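Local atomic coordinates of probable sensor histidine kinase pdtas (Mycobacterium tuberculosis, PDB entry 2YKF), a protein that probably senses nutrient deprivation by binding cyclic di-GMP and answers by autophosphorylation that starts a two-component cascade, the GAF and PAS sensor region being present here. Residues P117-D122 with M158-T163; A86-G91 with V125-R130; T259-T264 with R281-V286. One frame throughout, in Å; residues are numbered along the deposited sequence.

From the N terminus, the chain first reaches 86-91, the end of a short helix of the GAF domain, which interaction 2 closes onto strand residues 125-130. Before that loop is closed, the chain has passed 117-122, the start of interaction 1, which closes later at 158-163, where the long helix 143-161 runs out. The two contacts therefore cross, and they touch directly: strands 114-120 and 123-131 are neighbours in one sheet, and Val-118 pairs with Val-125 and Ala-126. Interaction 3 follows in series, joining 259-264 to 281-286 at the open end of a hairpin in the PAS-like domain, its centre about 31 and 37 Å from the centres of interactions 1 and 2.

Interaction 1: P117-D122 with M158-T163; sequences PVRFGD and MLAEGT
Two hydrogen bonds tie Arg-119 to the last turn of helix 143-161. Arg-119 N donates to Leu-159 O at 3.0 Å in a nearly straight bond, 167° at the hydrogen, while the side chain grips the next carbonyl, with Arg-119 NH1 2.7 Å from Ala-160 O. The guanidinium presents its edge, so that this oxygen lies almost in its plane, although NH1 itself is tilted away from the plane of the carbonyl. The arginine chain runs extended past the oxygen, keeping CB and CD of Arg-119 each 3.3 Å from Ala-160 O, and a turn at the end (chi4 83°) swings NH1 back onto it.

Strand 114-120 is outermost in its sheet within this GAF domain. Val-118 bonds inward to Val-125 and Ala-126 of strand 123-131, which leaves the outward N-H of Arg-119 for the helix carbonyl. The helix closes there in a Schellman motif: Gly-162 takes a positive phi of 77°, and Thr-163 N bonds back to Met-158 O.

Weaker CA-H...O contacts line the same seam. Ala-160 CA lies 3.3 Å from Pro-117 O, and Gly-162 CA, which carries no side chain, approaches Arg-119 O to 3.2 Å.

Apolar groups flank the polar row. The ring of Pro-117 meets the methyl of Ala-160, CG to CB 3.8 Å, on the partly exposed side; deeper in, Val-118 CG1 and Leu-159 CD2 approach more loosely, at 4.4 Å, where Leu-159 also packs on Leu-34 of helix 18-38.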
loop_
_atom_site.group_PDB
_atom_site.type_symbol
_atom_site.label_atom_id
_atom_site.label_comp_id
_atom_site.label_asym_id
_atom_site.label_seq_id
_atom_site.Cartn_x
_atom_site.Cartn_y
_atom_site.Cartn_z
ATOM N N PRO A 117 6.018 23.251 -8.668
ATOM C CA PRO A 117 4.713 23.711 -9.011
ATOM C C PRO A 117 3.792 22.637 -9.610
ATOM O O PRO A 117 4.245 21.686 -10.239
ATOM C CB PRO A 117 5.011 24.719 -10.119
ATOM C CG PRO A 117 6.190 24.070 -10.821
ATOM C CD PRO A 117 7.026 23.590 -9.706
ATOM N N VAL A 118 2.507 22.859 -9.453
ATOM C CA VAL A 118 1.508 22.090 -10.122
ATOM C C VAL A 118 0.870 23.081 -11.091
ATOM O O VAL A 118 0.308 24.079 -10.635
ATOM C CB VAL A 118 0.444 21.620 -9.126
ATOM C CG1 VAL A 118 -0.688 20.855 -9.838
ATOM C CG2 VAL A 118 1.078 20.715 -8.026
ATOM N N ARG A 119 0.972 22.812 -12.396
ATOM C CA ARG A 119 0.333 23.654 -13.440
ATOM C C ARG A 119 -0.957 23.082 -13.948
ATOM O O ARG A 119 -1.148 21.794 -14.016
ATOM C CB ARG A 119 1.255 23.891 -14.617
ATOM C CG ARG A 119 1.973 25.179 -14.487
ATOM C CD ARG A 119 2.886 25.548 -15.706
ATOM N NE ARG A 119 3.894 26.516 -15.223
ATOM C CZ ARG A 119 5.039 26.207 -14.592
ATOM N NH1 ARG A 119 5.383 24.936 -14.367
ATOM N NH2 ARG A 119 5.863 27.170 -14.176
ATOM N N PHE A 120 -1.878 24.014 -14.231
ATOM C CA PHE A 120 -3.087 23.730 -14.928
ATOM C C PHE A 120 -3.472 24.921 -15.832
ATOM O O PHE A 120 -3.518 26.079 -15.395
ATOM C CB PHE A 120 -4.237 23.475 -13.968
ATOM C CG PHE A 120 -5.523 23.161 -14.672
ATOM C CD1 PHE A 120 -5.750 21.874 -15.181
ATOM C CD2 PHE A 120 -6.454 24.156 -14.924
ATOM C CE1 PHE A 120 -6.936 21.581 -15.867
ATOM C CE2 PHE A 120 -7.639 23.869 -15.616
ATOM C CZ PHE A 120 -7.861 22.571 -16.087
ATOM N N GLY A 121 -3.835 24.615 -17.066
ATOM C CA GLY A 121 -3.856 25.633 -18.103
ATOM C C GLY A 121 -2.366 25.906 -18.139
ATOM O O GLY A 121 -1.544 24.942 -18.097
ATOM N N ASP A 122 -2.020 27.182 -18.099
ATOM C CA ASP A 122 -0.637 27.591 -17.896
ATOM C C ASP A 122 -0.407 28.414 -16.630
ATOM O O ASP A 122 0.548 29.197 -16.572
ATOM C CB ASP A 122 -0.114 28.345 -19.122
ATOM C CG ASP A 122 1.044 27.621 -19.786
ATOM O OD1 ASP A 122 2.171 27.671 -19.235
ATOM O OD2 ASP A 122 0.829 26.975 -20.844
ATOM N N MET A 158 5.896 16.103 -15.004
ATOM C CA MET A 158 4.557 16.119 -15.544
ATOM C C MET A 158 3.598 16.986 -14.749
ATOM O O MET A 158 2.718 17.676 -15.350
ATOM C CB MET A 158 4.066 14.647 -15.605
ATOM C CG MET A 158 4.773 13.935 -16.731
ATOM S SD MET A 158 4.340 12.210 -16.928
ATOM C CE MET A 158 2.778 12.423 -17.721
ATOM N N LEU A 159 3.690 16.932 -13.394
ATOM C CA LEU A 159 2.873 17.842 -12.578
ATOM C C LEU A 159 3.183 19.320 -12.941
ATOM O O LEU A 159 2.255 20.137 -13.071
ATOM C CB LEU A 159 3.165 17.632 -11.084
ATOM C CG LEU A 159 2.425 16.384 -10.563
ATOM C CD1 LEU A 159 3.107 15.882 -9.275
ATOM C CD2 LEU A 159 1.033 16.850 -10.272
ATOM N N ALA A 160 4.471 19.627 -13.073
ATOM C CA ALA A 160 4.943 21.003 -13.384
ATOM C C ALA A 160 4.525 21.417 -14.793
ATOM O O ALA A 160 4.289 22.599 -15.033
ATOM C CB ALA A 160 6.461 21.121 -13.177
ATOM N N GLU A 161 4.351 20.445 -15.701
ATOM C CA GLU A 161 3.963 20.715 -17.081
ATOM C C GLU A 161 2.503 20.600 -17.277
ATOM O O GLU A 161 2.022 20.809 -18.385
ATOM C CB GLU A 161 4.706 19.779 -18.078
ATOM C CG GLU A 161 6.202 20.090 -18.067
ATOM C CD GLU A 161 7.092 19.292 -19.065
ATOM O OE1 GLU A 161 6.668 18.250 -19.628
ATOM O OE2 GLU A 161 8.265 19.720 -19.251
ATOM N N GLY A 162 1.773 20.207 -16.234
ATOM C CA GLY A 162 0.330 20.120 -16.337
ATOM C C GLY A 162 -0.155 18.889 -17.101
ATOM O O GLY A 162 -1.296 18.859 -17.532
ATOM N N THR A 163 0.680 17.877 -17.249
ATOM C CA THR A 163 0.282 16.655 -17.981
ATOM C C THR A 163 -0.032 15.407 -17.109
ATOM O O THR A 163 -0.419 14.332 -17.639
ATOM C CB THR A 163 1.361 16.258 -18.972
ATOM O OG1 THR A 163 2.604 16.168 -18.279
ATOM C CG2 THR A 163 1.495 17.338 -20.134
#

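Interaction 2: A86-G91 with V125-R130; sequences AATFSG and VAVLTR
Phe-89 and Thr-88, on the short helix 83-90, cover Val-127 on one face of the antiparallel sheet of the GAF domain; on the other face, Ala-126 and Leu-128 of the same strand pack against helix 18-38. GAF domains commonly bind small ligands on the side of the sheet away from the long helices, and Phe-89 lies against that side here. The short segments of helix and strand run roughly antiparallel, at 141°, with their axes 8.5 Å apart.

At the centre is a CH-pi contact. Val-127 CG2 sits over one face of the Phe-89 ring, 3.6 Å from its centroid and 18° off the normal, displaced a little toward the rim so that CE2 is the nearest carbon, 3.4 Å from CG2. The valine rotamer accounts for this: CG1 lies anti to the backbone N (chi1 176°), leaving CG2 as the branch that meets the helix. The same methyl also touches Thr-88, at 3.9 Å from its CB and 4.0 Å from its CG2, so ring and threonine touch it from two sides that are not opposite. Thr-88 OG1 bonds to Leu-84 O within its own helix.

Further along the ring, Phe-89 CE1 approaches Ala-126 CA obliquely at 3.9 Å and Val-125 C at 4.2 Å. These two residues both face Val-118 in a classic beta bulge. Phe-89 also reaches Arg-47 of strand 41-47, and Thr-88 reaches Val-115 and Pro-117 of strand 114-120, so the helix end spans three strands.

Because the strand's backbone bonds to its neighbours and the threonine hydroxyl to its own helix, what joins helix to sheet is carbon against carbon, its one directional element being the methyl seated on the ring face.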
loop_
_atom_site.group_PDB
_atom_site.type_symbol
_atom_site.label_atom_id
_atom_site.label_comp_id
_atom_site.label_asym_id
_atom_site.label_seq_id
_atom_site.Cartn_x
_atom_site.Cartn_y
_atom_site.Cartn_z
ATOM N N ALA A 86 6.168 30.891 -2.138
ATOM C CA ALA A 86 5.577 32.164 -2.634
ATOM C C ALA A 86 6.109 32.527 -4.035
ATOM O O ALA A 86 5.321 32.886 -4.944
ATOM C CB ALA A 86 5.839 33.331 -1.601
ATOM N N ALA A 87 7.422 32.415 -4.219
ATOM C CA ALA A 87 8.072 32.728 -5.506
ATOM C C ALA A 87 7.678 31.738 -6.615
ATOM O O ALA A 87 7.604 32.112 -7.787
ATOM C CB ALA A 87 9.580 32.708 -5.348
ATOM N N THR A 88 7.464 30.464 -6.253
ATOM C CA THR A 88 7.045 29.464 -7.257
ATOM C C THR A 88 5.676 29.782 -7.812
ATOM O O THR A 88 5.395 29.468 -8.964
ATOM C CB THR A 88 7.087 28.028 -6.708
ATOM O OG1 THR A 88 8.343 27.800 -6.068
ATOM C CG2 THR A 88 6.964 26.989 -7.866
ATOM N N PHE A 89 4.820 30.436 -7.029
ATOM C CA PHE A 89 3.535 30.887 -7.556
ATOM C C PHE A 89 3.716 32.014 -8.538
ATOM O O PHE A 89 2.888 32.182 -9.438
ATOM C CB PHE A 89 2.630 31.365 -6.446
ATOM C CG PHE A 89 1.948 30.264 -5.714
ATOM C CD1 PHE A 89 0.799 29.686 -6.240
ATOM C CD2 PHE A 89 2.441 29.817 -4.486
ATOM C CE1 PHE A 89 0.145 28.680 -5.549
ATOM C CE2 PHE A 89 1.806 28.774 -3.782
ATOM C CZ PHE A 89 0.651 28.219 -4.313
ATOM N N SER A 90 4.836 32.740 -8.361
ATOM C CA SER A 90 5.154 34.034 -9.028
ATOM C C SER A 90 5.912 33.915 -10.350
ATOM O O SER A 90 5.345 34.167 -11.412
ATOM C CB SER A 90 5.953 34.948 -8.076
ATOM O OG SER A 90 5.102 35.861 -7.409
ATOM N N GLY A 91 7.197 33.578 -10.278
ATOM C CA GLY A 91 8.008 33.449 -11.468
ATOM C C GLY A 91 7.831 32.111 -12.173
ATOM O O GLY A 91 8.819 31.390 -12.395
ATOM N N VAL A 125 -1.249 26.566 -10.209
ATOM C CA VAL A 125 -2.435 26.563 -9.324
ATOM C C VAL A 125 -2.188 26.075 -7.907
ATOM O O VAL A 125 -3.027 26.309 -7.001
ATOM C CB VAL A 125 -3.646 25.849 -9.955
ATOM C CG1 VAL A 125 -4.050 26.535 -11.242
ATOM C CG2 VAL A 125 -3.310 24.321 -10.245
ATOM N N ALA A 126 -1.064 25.408 -7.698
ATOM C CA ALA A 126 -0.661 24.981 -6.373
ATOM C C ALA A 126 0.801 24.736 -6.401
ATOM O O ALA A 126 1.393 24.624 -7.472
ATOM C CB ALA A 126 -1.440 23.631 -5.906
ATOM N N VAL A 127 1.391 24.636 -5.219
ATOM C CA VAL A 127 2.788 24.239 -5.064
ATOM C C VAL A 127 2.933 23.089 -4.038
ATOM O O VAL A 127 2.303 23.117 -2.996
ATOM C CB VAL A 127 3.631 25.436 -4.579
ATOM C CG1 VAL A 127 5.033 25.001 -4.343
ATOM C CG2 VAL A 127 3.602 26.521 -5.671
ATOM N N LEU A 128 3.758 22.109 -4.347
ATOM C CA LEU A 128 4.005 20.968 -3.464
ATOM C C LEU A 128 5.246 21.248 -2.765
ATOM O O LEU A 128 6.208 21.677 -3.411
ATOM C CB LEU A 128 4.271 19.719 -4.326
ATOM C CG LEU A 128 3.114 19.292 -5.265
ATOM C CD1 LEU A 128 3.501 18.009 -5.951
ATOM C CD2 LEU A 128 1.845 19.041 -4.458
ATOM N N THR A 129 5.288 21.006 -1.463
ATOM C CA THR A 129 6.613 20.888 -0.808
ATOM C C THR A 129 6.875 19.436 -0.460
ATOM O O THR A 129 5.941 18.725 -0.004
ATOM C CB THR A 129 6.703 21.790 0.441
ATOM O OG1 THR A 129 5.582 21.518 1.326
ATOM C CG2 THR A 129 6.713 23.338 -0.021
ATOM N N ARG A 130 8.096 18.977 -0.747
ATOM C CA ARG A 130 8.530 17.630 -0.444
ATOM C C ARG A 130 9.419 17.625 0.842
ATOM O O ARG A 130 10.324 18.466 0.981
ATOM C CB ARG A 130 9.316 17.089 -1.643
ATOM C CG ARG A 130 9.868 15.669 -1.552
ATOM C CD ARG A 130 10.623 15.295 -2.888
ATOM N NE ARG A 130 11.346 13.983 -2.872
ATOM C CZ ARG A 130 11.838 13.358 -3.966
ATOM N NH1 ARG A 130 11.688 13.884 -5.185
ATOM N NH2 ARG A 130 12.460 12.182 -3.856
#

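Interaction 3: T259-T264 with R281-V286; sequences TVLLRT and RDVTEV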
loop_
_atom_site.group_PDB
_atom_site.type_symbol
_atom_site.label_atom_id
_atom_site.label_comp_id
_atom_site.label_asym_id
_atom_site.label_seq_id
_atom_site.Cartn_x
_atom_site.Cartn_y
_atom_site.Cartn_z
ATOM N N THR A 259 -3.888 -14.087 -11.220
ATOM C CA THR A 259 -4.664 -12.921 -11.640
ATOM C C THR A 259 -3.850 -11.737 -11.165
ATOM O O THR A 259 -3.467 -11.680 -9.976
ATOM C CB THR A 259 -6.041 -12.846 -10.967
ATOM O OG1 THR A 259 -6.776 -14.023 -11.314
ATOM C CG2 THR A 259 -6.869 -11.544 -11.454
ATOM N N VAL A 260 -3.487 -10.853 -12.080
ATOM C CA VAL A 260 -2.787 -9.652 -11.686
ATOM C C VAL A 260 -3.624 -8.402 -11.995
ATOM O O VAL A 260 -4.485 -8.416 -12.917
ATOM C CB VAL A 260 -1.411 -9.548 -12.320
ATOM C CG1 VAL A 260 -0.516 -10.661 -11.839
ATOM C CG2 VAL A 260 -1.531 -9.584 -13.887
ATOM N N LEU A 261 -3.407 -7.338 -11.233
ATOM C CA LEU A 261 -4.006 -6.043 -11.570
ATOM C C LEU A 261 -2.865 -5.219 -12.116
ATOM O O LEU A 261 -1.798 -5.209 -11.537
ATOM C CB LEU A 261 -4.536 -5.271 -10.339
ATOM C CG LEU A 261 -5.758 -5.758 -9.608
ATOM C CD1 LEU A 261 -6.036 -4.760 -8.433
ATOM C CD2 LEU A 261 -6.871 -5.756 -10.612
ATOM N N LEU A 262 -3.111 -4.528 -13.221
ATOM C CA LEU A 262 -2.075 -3.719 -13.862
ATOM C C LEU A 262 -2.577 -2.314 -13.899
ATOM O O LEU A 262 -3.772 -2.096 -14.200
ATOM C CB LEU A 262 -1.883 -4.124 -15.325
ATOM C CG LEU A 262 -1.341 -5.500 -15.588
ATOM C CD1 LEU A 262 -1.388 -5.746 -17.100
ATOM C CD2 LEU A 262 0.042 -5.555 -15.112
ATOM N N ARG A 263 -1.676 -1.362 -13.654
ATOM C CA ARG A 263 -1.972 0.050 -13.891
ATOM C C ARG A 263 -0.824 0.696 -14.718
ATOM O O ARG A 263 0.361 0.576 -14.350
ATOM C CB ARG A 263 -2.126 0.777 -12.579
ATOM C CG ARG A 263 -2.421 2.221 -12.843
ATOM C CD ARG A 263 -2.369 2.999 -11.644
ATOM N NE ARG A 263 -2.415 4.424 -11.987
ATOM C CZ ARG A 263 -2.261 5.358 -11.078
ATOM N NH1 ARG A 263 -2.023 4.989 -9.810
ATOM N NH2 ARG A 263 -2.326 6.640 -11.427
ATOM N N THR A 264 -1.157 1.286 -15.872
ATOM C CA THR A 264 -0.151 1.874 -16.739
ATOM C C THR A 264 -0.252 3.408 -16.603
ATOM O O THR A 264 -1.342 3.961 -16.323
ATOM C CB THR A 264 -0.360 1.471 -18.226
ATOM O OG1 THR A 264 -1.664 1.942 -18.674
ATOM C CG2 THR A 264 -0.378 -0.086 -18.345
ATOM N N ARG A 281 0.006 -5.799 -9.357
ATOM C CA ARG A 281 -0.212 -6.402 -8.053
ATOM C C ARG A 281 -0.739 -7.815 -8.313
ATOM O O ARG A 281 -1.733 -7.956 -9.002
ATOM C CB ARG A 281 -1.284 -5.647 -7.272
ATOM C CG ARG A 281 -1.453 -6.293 -5.871
ATOM C CD ARG A 281 -2.557 -5.694 -4.979
ATOM N NE ARG A 281 -2.318 -6.286 -3.651
ATOM C CZ ARG A 281 -3.194 -6.316 -2.630
ATOM N NH1 ARG A 281 -4.389 -5.700 -2.733
ATOM N NH2 ARG A 281 -2.814 -6.883 -1.465
ATOM N N ASP A 282 -0.068 -8.830 -7.793
ATOM C CA ASP A 282 -0.619 -10.202 -7.812
ATOM C C ASP A 282 -1.840 -10.302 -6.903
ATOM O O ASP A 282 -1.772 -10.212 -5.655
ATOM C CB ASP A 282 0.488 -11.189 -7.435
ATOM C CG ASP A 282 0.003 -12.655 -7.456
ATOM O OD1 ASP A 282 -1.223 -12.855 -7.594
ATOM O OD2 ASP A 282 0.860 -13.578 -7.347
ATOM N N VAL A 283 -3.003 -10.438 -7.490
ATOM C CA VAL A 283 -4.186 -10.551 -6.653
ATOM C C VAL A 283 -4.831 -11.987 -6.664
ATOM O O VAL A 283 -6.010 -12.145 -6.459
ATOM C CB VAL A 283 -5.223 -9.487 -7.009
ATOM C CG1 VAL A 283 -4.644 -8.090 -6.744
ATOM C CG2 VAL A 283 -5.651 -9.622 -8.465
ATOM N N THR A 284 -4.048 -12.974 -7.014
ATOM C CA THR A 284 -4.533 -14.355 -7.098
ATOM C C THR A 284 -5.291 -14.786 -5.834
ATOM O O THR A 284 -6.411 -15.302 -5.944
ATOM C CB THR A 284 -3.351 -15.294 -7.344
ATOM O OG1 THR A 284 -2.664 -14.861 -8.529
ATOM C CG2 THR A 284 -3.820 -16.783 -7.564
ATOM N N GLU A 285 -4.696 -14.533 -4.662
ATOM C CA GLU A 285 -5.270 -14.949 -3.387
ATOM C C GLU A 285 -6.091 -13.838 -2.774
ATOM O O GLU A 285 -6.795 -14.067 -1.833
ATOM C CB GLU A 285 -4.180 -15.379 -2.398
ATOM C CG GLU A 285 -3.049 -16.250 -3.057
ATOM C CD GLU A 285 -3.585 -17.550 -3.616
ATOM O OE1 GLU A 285 -4.656 -17.970 -3.122
ATOM O OE2 GLU A 285 -2.991 -18.121 -4.550
ATOM N N VAL A 286 -5.946 -12.619 -3.272
ATOM C CA VAL A 286 -6.691 -11.491 -2.719
ATOM C C VAL A 286 -8.107 -11.538 -3.306
ATOM O O VAL A 286 -9.073 -11.456 -2.585
ATOM C CB VAL A 286 -5.973 -10.121 -2.972
ATOM C CG1 VAL A 286 -6.797 -8.980 -2.378
ATOM C CG2 VAL A 286 -4.541 -10.145 -2.380
#
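Thr-259 and Leu-261 of strand 258-269 hold the chain as it leaves strand 272-282, and here the contact is tight. Leu-261 and Arg-281 form an antiparallel hydrogen-bonded pair, in which Leu-261 N to Arg-281 O and Arg-281 N to Leu-261 O are both 2.9 Å, and Val-260 faces Asp-282 in the following non-hydrogen-bonded pair. Beyond it, Val-283 N still reaches Thr-259 O at 2.8 Å, but the bond is bent to 142° as the chain turns toward helix 284-287. The side chains of Val-283 and Leu-261 cross at about a right angle, with Val-283 CG1 3.9 Å from Leu-261 CG, while Val-283 CG2 meets Thr-259 CG2 at 3.8 Å.

The outer side is looser. Arg-281 stretches away from Leu-261, its guanidinium passing with one face over Val-286 CG2 and reaching toward the second subunit, where Arg-174 of that subunit packs on it.

Asp-Val-Thr at 282-284 matches the Asp-X-Thr signature that ends many PAS domains. The Asp-282 carboxylate, though at the margin, is held by Thr-284: OD1 accepts from Thr-284 N at 2.9 Å, an Asx turn, and from Thr-284 OG1 at 2.6 Å. The Thr-284 hydroxyl in turn accepts from Thr-259 N, 3.1 Å from OG1. Donor and acceptor at once, it ties the strand to the start of a weakly bonded helical turn.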